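Local coordinates for protein PpBBE-like 1 D396N (PDB 6EO5) that catalyses, in its wild-type form, the oxidation of cellobiose with a bi-covalently bound FAD, as a berberine bridge enzyme-like member of the VAO flavoprotein family, at residues A[49-54]-A[94-99]; A[168-173]-A[192-197]; A[227-232]-A[288-293]. One frame throughout, in Å; residues are numbered along the deposited sequence.

Contact 1 (A[49-54]-A[94-99])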
loop_
_atom_site.group_PDB
_atom_site.type_symbol
_atom_site.label_atom_id
_atom_site.label_comp_id
_atom_site.label_asym_id
_atom_site.label_seq_id
_atom_site.Cartn_x
_atom_site.Cartn_y
_atom_site.Cartn_z
ATOM N N SER A 49 -25.080 -0.800 1.451
ATOM C CA SER A 49 -26.315 -0.565 2.202
ATOM C C SER A 49 -26.279 0.800 2.872
ATOM O O SER A 49 -27.247 1.564 2.816
ATOM C CB SER A 49 -26.525 -1.636 3.278
ATOM O OG SER A 49 -26.321 -2.944 2.799
ATOM N N ALA A 50 -25.168 1.113 3.529
ATOM C CA ALA A 50 -25.053 2.370 4.252
ATOM C C ALA A 50 -23.591 2.647 4.563
ATOM O O ALA A 50 -22.753 1.741 4.573
ATOM C CB ALA A 50 -25.873 2.349 5.544
ATOM N N PHE A 51 -23.308 3.922 4.816
ATOM C CA PHE A 51 -22.047 4.368 5.387
ATOM C C PHE A 51 -22.299 4.784 6.827
ATOM O O PHE A 51 -23.238 5.535 7.098
ATOM C CB PHE A 51 -21.467 5.548 4.607
ATOM C CG PHE A 51 -21.107 5.230 3.184
ATOM C CD1 PHE A 51 -19.832 4.785 2.863
ATOM C CD2 PHE A 51 -22.035 5.399 2.163
ATOM C CE1 PHE A 51 -19.497 4.503 1.561
ATOM C CE2 PHE A 51 -21.704 5.120 0.848
ATOM C CZ PHE A 51 -20.436 4.669 0.544
ATOM N N VAL A 52 -21.477 4.289 7.745
ATOM C CA VAL A 52 -21.458 4.767 9.117
ATOM C C VAL A 52 -20.062 5.306 9.395
ATOM O O VAL A 52 -19.065 4.741 8.930
ATOM C CB VAL A 52 -21.862 3.666 10.127
ATOM C CG1 VAL A 52 -20.993 2.427 9.978
ATOM C CG2 VAL A 52 -21.819 4.198 11.551
ATOM N N PHE A 53 -19.992 6.423 10.127
ATOM C CA PHE A 53 -18.755 7.161 10.363
ATOM C C PHE A 53 -18.475 7.177 11.860
ATOM O O PHE A 53 -18.746 8.179 12.535
ATOM C CB PHE A 53 -18.852 8.579 9.809
ATOM C CG PHE A 53 -19.053 8.632 8.319
ATOM C CD1 PHE A 53 -20.304 8.418 7.762
ATOM C CD2 PHE A 53 -17.989 8.901 7.469
ATOM C CE1 PHE A 53 -20.487 8.471 6.389
ATOM C CE2 PHE A 53 -18.171 8.952 6.095
ATOM C CZ PHE A 53 -19.421 8.738 5.557
ATOM N N PRO A 54 -17.944 6.085 12.414
ATOM C CA PRO A 54 -17.678 6.054 13.855
ATOM C C PRO A 54 -16.661 7.107 14.243
ATOM O O PRO A 54 -15.708 7.376 13.504
ATOM C CB PRO A 54 -17.123 4.645 14.097
ATOM C CG PRO A 54 -17.458 3.873 12.907
ATOM C CD PRO A 54 -17.564 4.825 11.759
ATOM N N VAL A 94 -23.064 -3.747 1.142
ATOM C CA VAL A 94 -22.306 -3.890 2.377
ATOM C C VAL A 94 -22.514 -2.649 3.239
ATOM O O VAL A 94 -22.920 -1.592 2.761
ATOM C CB VAL A 94 -20.820 -4.140 2.042
ATOM C CG1 VAL A 94 -19.921 -4.043 3.256
ATOM C CG2 VAL A 94 -20.680 -5.508 1.396
ATOM N N LEU A 95 -22.291 -2.789 4.544
ATOM C CA LEU A 95 -22.163 -1.635 5.430
ATOM C C LEU A 95 -20.700 -1.216 5.443
ATOM O O LEU A 95 -19.835 -1.973 5.906
ATOM C CB LEU A 95 -22.645 -1.957 6.843
ATOM C CG LEU A 95 -22.399 -0.871 7.902
ATOM C CD1 LEU A 95 -23.191 0.394 7.587
ATOM C CD2 LEU A 95 -22.698 -1.377 9.310
ATOM N N VAL A 96 -20.420 -0.021 4.930
ATOM C CA VAL A 96 -19.066 0.526 4.920
ATOM C C VAL A 96 -18.853 1.301 6.209
ATOM O O VAL A 96 -19.545 2.289 6.472
ATOM C CB VAL A 96 -18.825 1.430 3.701
ATOM C CG1 VAL A 96 -17.450 2.096 3.816
ATOM C CG2 VAL A 96 -18.957 0.645 2.391
ATOM N N VAL A 97 -17.886 0.865 7.004
ATOM C CA VAL A 97 -17.547 1.518 8.266
ATOM C C VAL A 97 -16.346 2.422 7.994
ATOM O O VAL A 97 -15.190 2.026 8.147
ATOM C CB VAL A 97 -17.265 0.501 9.360
ATOM C CG1 VAL A 97 -16.976 1.211 10.688
ATOM C CG2 VAL A 97 -18.427 -0.464 9.467
ATOM N N ASP A 98 -16.624 3.657 7.585
ATOM C CA ASP A 98 -15.579 4.629 7.283
ATOM C C ASP A 98 -14.957 5.138 8.582
ATOM O O ASP A 98 -15.641 5.750 9.407
ATOM C CB ASP A 98 -16.166 5.773 6.459
ATOM C CG ASP A 98 -15.121 6.772 6.003
ATOM O OD1 ASP A 98 -14.298 7.228 6.827
ATOM O OD2 ASP A 98 -15.129 7.111 4.806
ATOM N N MET A 99 -13.657 4.899 8.755
ATOM C CA MET A 99 -12.960 5.174 10.004
ATOM C C MET A 99 -12.350 6.579 10.056
ATOM O O MET A 99 -11.410 6.812 10.827
ATOM C CB MET A 99 -11.882 4.115 10.233
ATOM C CG MET A 99 -12.450 2.729 10.417
ATOM S SD MET A 99 -13.412 2.605 11.939
ATOM C CE MET A 99 -12.092 2.509 13.157
#
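Val52 and Leu95 meet at the apolar centre, CG1 of Val52 lying 3.8 Å from CD1 of Leu95 as the two side chains cross at a slant. The valine's chi1 of 55° places CG1 between its own backbone N and carbonyl carbon, a position from which it also touches CG2 of Val97. Ala50 CB rests against the same Leu95 methyl. At the end of that face Pro54 crosses Val97 at about a right angle, CG to CG1 at 3.5 Å. This face of the two strands, with Ala50, Val52, Leu95 and Val97 on it, is covered by helix 57-70 and helix 14-21, through Ala63, Leu14 and Leu18 among others.

Phe51 and Val96 share the other face. They run side by side, pointing the same way, with CD1 of the ring 3.6 Å from Val96 CB; the ring of Tyr33 also meets the phenyl.

Between the faces runs a regular parallel pairing. Val96 N donates to Ala50 O at 2.9 Å, Val52 N to Val96 O at 3.1 Å and Asp98 N to Val52 O at 3.0 Å, and a fourth bond runs from Ser49 N to Val94 O.

The polar edge lies at Asp98, whose carboxylate carbon CG sits 3.8 Å from Phe53 CE2, ring and carboxylate planes 30° apart. Its OD2 is claimed by a salt bridge to Arg77, its OD1 by the backbone N of Glu100, and the Phe53 ring has Arg24 as a cation-pi partner.

Strand 95-98 fits between 50-53 and 74-77, the two strands of a beta-alpha-beta crossover made through helix 57-70. Such a sheet, with the side chain of Met99 about 4 Å from the bound FAD, belongs to the FAD-binding domain of the VAO family.

Contact 2 (A[168-173]-A[192-197]); sequences DNILEV and DLYFAI
Strand 170-173 and helix 192-197 pack with their axes 9.3 Å apart at closest approach and 120° between their directions, and between Ile170 and Val173 on one side and Tyr194 and Ile197 on the other the side chains close the gap. This is a helix laid against an antiparallel sheet of the FAD-binding region, and the strand is not quite regular: Leu171 and Glu172 both face Thr212 in a classic beta bulge.

The apolar part turns on Ile197. Its CD1 faces both strand side chains, 3.6 Å from Val173 CG1 and 3.7 Å from Ile170 CG2. Val173 meets it tip to tip, whereas Ile170 crosses it at a slant. Phe211 of strand 207-217 flanks both Ile170 and Val173, so the cluster continues into the neighbouring strand, and the side chain of Ile197 lies about 8 Å from the FAD.

Tyr194 leaves the helix with CG trans to its backbone N (chi1 -178°), a setting that sends the ring out over the strand. Ile170 and the ring slide past each other in opposite directions, CG2 to CE1 at 4.1 Å, and Arg198 makes a cation-pi contact with the same ring. At the far end the phenol OH donates a 2.6 Å hydrogen bond to the carbonyl O of Ile170, coming in tilted 18° from the carbonyl plane.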
loop_
_atom_site.group_PDB
_atom_site.type_symbol
_atom_site.label_atom_id
_atom_site.label_comp_id
_atom_site.label_asym_id
_atom_site.label_seq_id
_atom_site.Cartn_x
_atom_site.Cartn_y
_atom_site.Cartn_z
ATOM N N ASP A 168 6.247 -3.713 9.142
ATOM C CA ASP A 168 7.346 -4.109 10.012
ATOM C C ASP A 168 7.470 -3.229 11.247
ATOM O O ASP A 168 8.231 -3.573 12.162
ATOM C CB ASP A 168 8.669 -4.057 9.243
ATOM C CG ASP A 168 8.847 -5.214 8.280
ATOM O OD1 ASP A 168 8.372 -6.326 8.594
ATOM O OD2 ASP A 168 9.486 -5.005 7.219
ATOM N N ASN A 169 6.788 -2.087 11.279
ATOM C CA ASN A 169 6.905 -1.136 12.374
ATOM C C ASN A 169 5.633 -1.059 13.203
ATOM O O ASN A 169 5.537 -0.217 14.105
ATOM C CB ASN A 169 7.280 0.245 11.835
ATOM C CG ASN A 169 8.718 0.316 11.381
ATOM O OD1 ASN A 169 9.613 0.510 12.193
ATOM N ND2 ASN A 169 8.950 0.152 10.078
ATOM N N ILE A 170 4.644 -1.893 12.892
ATOM C CA ILE A 170 3.502 -2.066 13.774
ATOM C C ILE A 170 3.991 -2.760 15.039
ATOM O O ILE A 170 4.454 -3.906 14.999
ATOM C CB ILE A 170 2.389 -2.866 13.085
ATOM C CG1 ILE A 170 1.831 -2.099 11.879
ATOM C CG2 ILE A 170 1.302 -3.224 14.084
ATOM C CD1 ILE A 170 0.787 -2.878 11.061
ATOM N N LEU A 171 3.925 -2.052 16.165
ATOM C CA LEU A 171 4.262 -2.627 17.457
ATOM C C LEU A 171 3.042 -3.199 18.160
ATOM O O LEU A 171 3.192 -4.087 19.015
ATOM C CB LEU A 171 4.919 -1.571 18.356
ATOM C CG LEU A 171 6.378 -1.174 18.137
ATOM C CD1 LEU A 171 6.663 0.102 18.870
ATOM C CD2 LEU A 171 7.301 -2.265 18.643
ATOM N N GLU A 172 1.849 -2.728 17.794
ATOM C CA GLU A 172 0.608 -3.120 18.436
ATOM C C GLU A 172 -0.561 -2.522 17.663
ATOM O O GLU A 172 -0.455 -1.422 17.119
ATOM C CB GLU A 172 0.579 -2.649 19.892
ATOM C CG GLU A 172 -0.651 -3.067 20.665
ATOM C CD GLU A 172 -0.825 -2.301 21.965
ATOM O OE1 GLU A 172 -0.147 -2.651 22.958
ATOM O OE2 GLU A 172 -1.642 -1.343 21.986
ATOM N N VAL A 173 -1.674 -3.259 17.617
ATOM C CA VAL A 173 -2.944 -2.741 17.121
ATOM C C VAL A 173 -4.017 -2.981 18.171
ATOM O O VAL A 173 -3.886 -3.837 19.049
ATOM C CB VAL A 173 -3.403 -3.387 15.787
ATOM C CG1 VAL A 173 -2.510 -2.974 14.642
ATOM C CG2 VAL A 173 -3.461 -4.896 15.917
ATOM N N ASP A 192 -1.014 -14.508 17.785
ATOM C CA ASP A 192 -1.539 -15.025 16.519
ATOM C C ASP A 192 -2.197 -13.913 15.707
ATOM O O ASP A 192 -1.898 -13.731 14.521
ATOM C CB ASP A 192 -2.529 -16.172 16.784
ATOM C CG ASP A 192 -3.618 -15.814 17.816
ATOM O OD1 ASP A 192 -3.362 -15.003 18.734
ATOM O OD2 ASP A 192 -4.735 -16.356 17.720
ATOM N N LEU A 193 -3.091 -13.153 16.340
ATOM C CA LEU A 193 -3.690 -11.995 15.689
ATOM C C LEU A 193 -2.623 -10.983 15.286
ATOM O O LEU A 193 -2.729 -10.334 14.236
ATOM C CB LEU A 193 -4.715 -11.369 16.629
ATOM C CG LEU A 193 -5.628 -10.294 16.068
ATOM C CD1 LEU A 193 -6.407 -10.839 14.904
ATOM C CD2 LEU A 193 -6.559 -9.832 17.161
ATOM N N TYR A 194 -1.574 -10.847 16.103
ATOM C CA TYR A 194 -0.516 -9.896 15.793
ATOM C C TYR A 194 0.263 -10.335 14.557
ATOM O O TYR A 194 0.627 -9.507 13.719
ATOM C CB TYR A 194 0.398 -9.729 17.013
ATOM C CG TYR A 194 1.523 -8.723 16.857
ATOM C CD1 TYR A 194 1.264 -7.387 16.551
ATOM C CD2 TYR A 194 2.849 -9.110 17.042
ATOM C CE1 TYR A 194 2.306 -6.465 16.421
ATOM C CE2 TYR A 194 3.893 -8.201 16.920
ATOM C CZ TYR A 194 3.616 -6.889 16.605
ATOM O OH TYR A 194 4.666 -6.013 16.476
ATOM N N PHE A 195 0.515 -11.635 14.424
ATOM C CA PHE A 195 1.115 -12.168 13.200
ATOM C C PHE A 195 0.245 -11.875 11.978
ATOM O O PHE A 195 0.741 -11.421 10.937
ATOM C CB PHE A 195 1.334 -13.669 13.372
ATOM C CG PHE A 195 1.813 -14.370 12.150
ATOM C CD1 PHE A 195 0.912 -14.813 11.186
ATOM C CD2 PHE A 195 3.153 -14.658 11.992
ATOM C CE1 PHE A 195 1.342 -15.488 10.065
ATOM C CE2 PHE A 195 3.598 -15.338 10.866
ATOM C CZ PHE A 195 2.688 -15.750 9.902
ATOM N N ALA A 196 -1.062 -12.119 12.091
ATOM C CA ALA A 196 -1.940 -12.004 10.932
ATOM C C ALA A 196 -2.025 -10.572 10.410
ATOM O O ALA A 196 -2.068 -10.359 9.189
ATOM C CB ALA A 196 -3.336 -12.526 11.277
ATOM N N ILE A 197 -2.080 -9.576 11.305
ATOM C CA ILE A 197 -2.383 -8.220 10.850
ATOM C C ILE A 197 -1.168 -7.560 10.201
ATOM O O ILE A 197 -1.323 -6.567 9.482
ATOM C CB ILE A 197 -2.946 -7.337 11.987
ATOM C CG1 ILE A 197 -1.907 -7.100 13.084
ATOM C CG2 ILE A 197 -4.218 -7.924 12.589
ATOM C CD1 ILE A 197 -1.089 -5.814 12.894
#

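Contact 3 (A[227-232]-A[288-293])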
loop_
_atom_site.group_PDB
_atom_site.type_symbol
_atom_site.label_atom_id
_atom_site.label_comp_id
_atom_site.label_asym_id
_atom_site.label_seq_id
_atom_site.Cartn_x
_atom_site.Cartn_y
_atom_site.Cartn_z
ATOM N N TYR A 227 16.584 10.495 -12.368
ATOM C CA TYR A 227 17.198 10.512 -13.690
ATOM C C TYR A 227 16.161 10.002 -14.675
ATOM O O TYR A 227 15.662 8.882 -14.528
ATOM C CB TYR A 227 18.472 9.660 -13.726
ATOM C CG TYR A 227 19.413 9.962 -12.580
ATOM C CD1 TYR A 227 20.115 11.164 -12.526
ATOM C CD2 TYR A 227 19.582 9.063 -11.537
ATOM C CE1 TYR A 227 20.962 11.454 -11.474
ATOM C CE2 TYR A 227 20.434 9.345 -10.478
ATOM C CZ TYR A 227 21.122 10.546 -10.455
ATOM O OH TYR A 227 21.972 10.837 -9.411
ATOM N N ARG A 228 15.852 10.817 -15.684
ATOM C CA ARG A 228 14.679 10.644 -16.526
ATOM C C ARG A 228 15.079 10.646 -17.998
ATOM O O ARG A 228 16.014 11.349 -18.392
ATOM C CB ARG A 228 13.675 11.768 -16.214
ATOM C CG ARG A 228 12.375 11.668 -16.923
ATOM C CD ARG A 228 11.325 12.549 -16.263
ATOM N NE ARG A 228 10.071 12.472 -17.021
ATOM C CZ ARG A 228 8.892 12.898 -16.579
ATOM N NH1 ARG A 228 8.784 13.430 -15.359
ATOM N NH2 ARG A 228 7.819 12.779 -17.359
ATOM N N TRP A 229 14.384 9.841 -18.807
ATOM C CA TRP A 229 14.585 9.773 -20.254
ATOM C C TRP A 229 13.237 9.713 -20.959
ATOM O O TRP A 229 12.220 9.336 -20.374
ATOM C CB TRP A 229 15.364 8.537 -20.712
ATOM C CG TRP A 229 16.795 8.431 -20.342
ATOM C CD1 TRP A 229 17.873 8.695 -21.146
ATOM C CD2 TRP A 229 17.327 7.951 -19.102
ATOM N NE1 TRP A 229 19.038 8.434 -20.470
ATOM C CE2 TRP A 229 18.734 7.977 -19.215
ATOM C CE3 TRP A 229 16.753 7.519 -17.903
ATOM C CZ2 TRP A 229 19.570 7.581 -18.179
ATOM C CZ3 TRP A 229 17.585 7.132 -16.874
ATOM C CH2 TRP A 229 18.982 7.168 -17.017
ATOM N N ASN A 230 13.251 10.047 -22.251
ATOM C CA ASN A 230 12.058 9.983 -23.084
ATOM C C ASN A 230 12.515 9.501 -24.456
ATOM O O ASN A 230 12.744 10.288 -25.375
ATOM C CB ASN A 230 11.333 11.316 -23.165
ATOM C CG ASN A 230 9.999 11.205 -23.900
ATOM O OD1 ASN A 230 9.476 10.103 -24.121
ATOM N ND2 ASN A 230 9.442 12.346 -24.280
ATOM N N ASP A 231 12.638 8.185 -24.582
ATOM C CA ASP A 231 13.223 7.557 -25.753
ATOM C C ASP A 231 12.910 6.067 -25.697
ATOM O O ASP A 231 13.438 5.353 -24.839
ATOM C CB ASP A 231 14.731 7.808 -25.785
ATOM C CG ASP A 231 15.383 7.368 -27.087
ATOM O OD1 ASP A 231 14.770 6.603 -27.868
ATOM O OD2 ASP A 231 16.541 7.787 -27.319
ATOM N N LYS A 232 12.036 5.591 -26.587
ATOM C CA LYS A 232 11.695 4.172 -26.607
ATOM C C LYS A 232 12.920 3.284 -26.790
ATOM O O LYS A 232 12.873 2.105 -26.424
ATOM C CB LYS A 232 10.686 3.894 -27.721
ATOM C CG LYS A 232 9.249 3.733 -27.251
ATOM C CD LYS A 232 8.274 4.318 -28.273
ATOM C CE LYS A 232 6.870 3.751 -28.093
ATOM N NZ LYS A 232 5.849 4.486 -28.902
ATOM N N SER A 288 26.022 2.768 -16.891
ATOM C CA SER A 288 25.486 1.798 -17.841
ATOM C C SER A 288 24.143 2.181 -18.438
ATOM O O SER A 288 23.739 1.578 -19.443
ATOM C CB SER A 288 25.365 0.425 -17.187
ATOM O OG SER A 288 26.643 -0.170 -17.091
ATOM N N ALA A 289 23.438 3.147 -17.854
ATOM C CA ALA A 289 22.247 3.668 -18.505
ATOM C C ALA A 289 22.643 4.453 -19.750
ATOM O O ALA A 289 23.822 4.662 -20.041
ATOM C CB ALA A 289 21.440 4.554 -17.559
ATOM N N ALA A 290 21.636 4.884 -20.493
ATOM C CA ALA A 290 21.890 5.639 -21.695
ATOM C C ALA A 290 22.423 7.028 -21.341
ATOM O O ALA A 290 22.226 7.527 -20.225
ATOM C CB ALA A 290 20.616 5.743 -22.518
ATOM N N PRO A 291 23.128 7.663 -22.270
ATOM C CA PRO A 291 23.657 9.000 -22.003
ATOM C C PRO A 291 22.550 10.030 -21.855
ATOM O O PRO A 291 21.411 9.832 -22.280
ATOM C CB PRO A 291 24.519 9.286 -23.237
ATOM C CG PRO A 291 23.983 8.356 -24.290
ATOM C CD PRO A 291 23.614 7.129 -23.551
ATOM N N ASN A 292 22.913 11.147 -21.231
ATOM C CA ASN A 292 22.102 12.360 -21.184
ATOM C C ASN A 292 20.782 12.245 -20.437
ATOM O O ASN A 292 19.769 12.755 -20.929
ATOM C CB ASN A 292 21.788 12.843 -22.602
ATOM C CG ASN A 292 23.011 13.326 -23.320
ATOM O OD1 ASN A 292 23.865 13.999 -22.725
ATOM N ND2 ASN A 292 23.124 12.976 -24.606
ATOM N N PRO A 293 20.735 11.644 -19.256
ATOM C CA PRO A 293 19.507 11.726 -18.474
ATOM C C PRO A 293 19.244 13.150 -18.028
ATOM O O PRO A 293 20.164 13.920 -17.753
ATOM C CB PRO A 293 19.797 10.823 -17.274
ATOM C CG PRO A 293 21.252 10.952 -17.094
ATOM C CD PRO A 293 21.784 10.940 -18.502
#
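Trp229 fills the tight part of this contact, its indole held between Pro293, Ala289 and the carbonyls of the 288-293 loop. Pro293 lies alongside, pointing the same way, and puts CB over one face, 3.7 Å from the centroid of the six-membered ring, a CH-pi contact. Ala289 CB adds a methyl against CZ2 at 3.6 Å. At the ring's edge NE1 donates to Pro291 O at 3.3 Å with an N-H...O angle of 147°, and more weakly to Ala290 O. The loop joins helix 279-288 to strand 294-300, an edge strand of a seven-stranded antiparallel sheet and the neighbour of strand 222-230; the tryptophan therefore packs against the loop just before that edge strand starts. Replacing Trp229 with an alanine would probably leave the carbonyls of Ala290 and Pro291 without their indole N-H and open a gap beside Pro293. The other side is much looser. Pro291 and Asn292 are exposed to solvent, and Arg228, exposed on the strand, directs its side chain away from the loop, so that here the backbone does the touching: Arg228 O lies 3.5 Å from Pro293 CA.

How the contacts relate
Contacts 1 and 2 are buried and belong to the FAD-binding half, their centres 24 Å apart, while contact 3 lies on the opposite side of the chain's centre, centre to centre 47 Å from contact 1 and 42 Å from contact 2, and is partly exposed. No two share a helix, strand or sheet. Contact 1 joins two parallel strands, so backbone bonds run between two apolar faces; contact 2 sets a helix on an antiparallel sheet, where apolar packing is completed by one side-chain hydroxyl; contact 3 ties a loop to a strand of the seven-stranded sheet mainly through one indole. Contacts 1 and 2 come near the FAD, whereas contact 3 sits at the periphery of the fold.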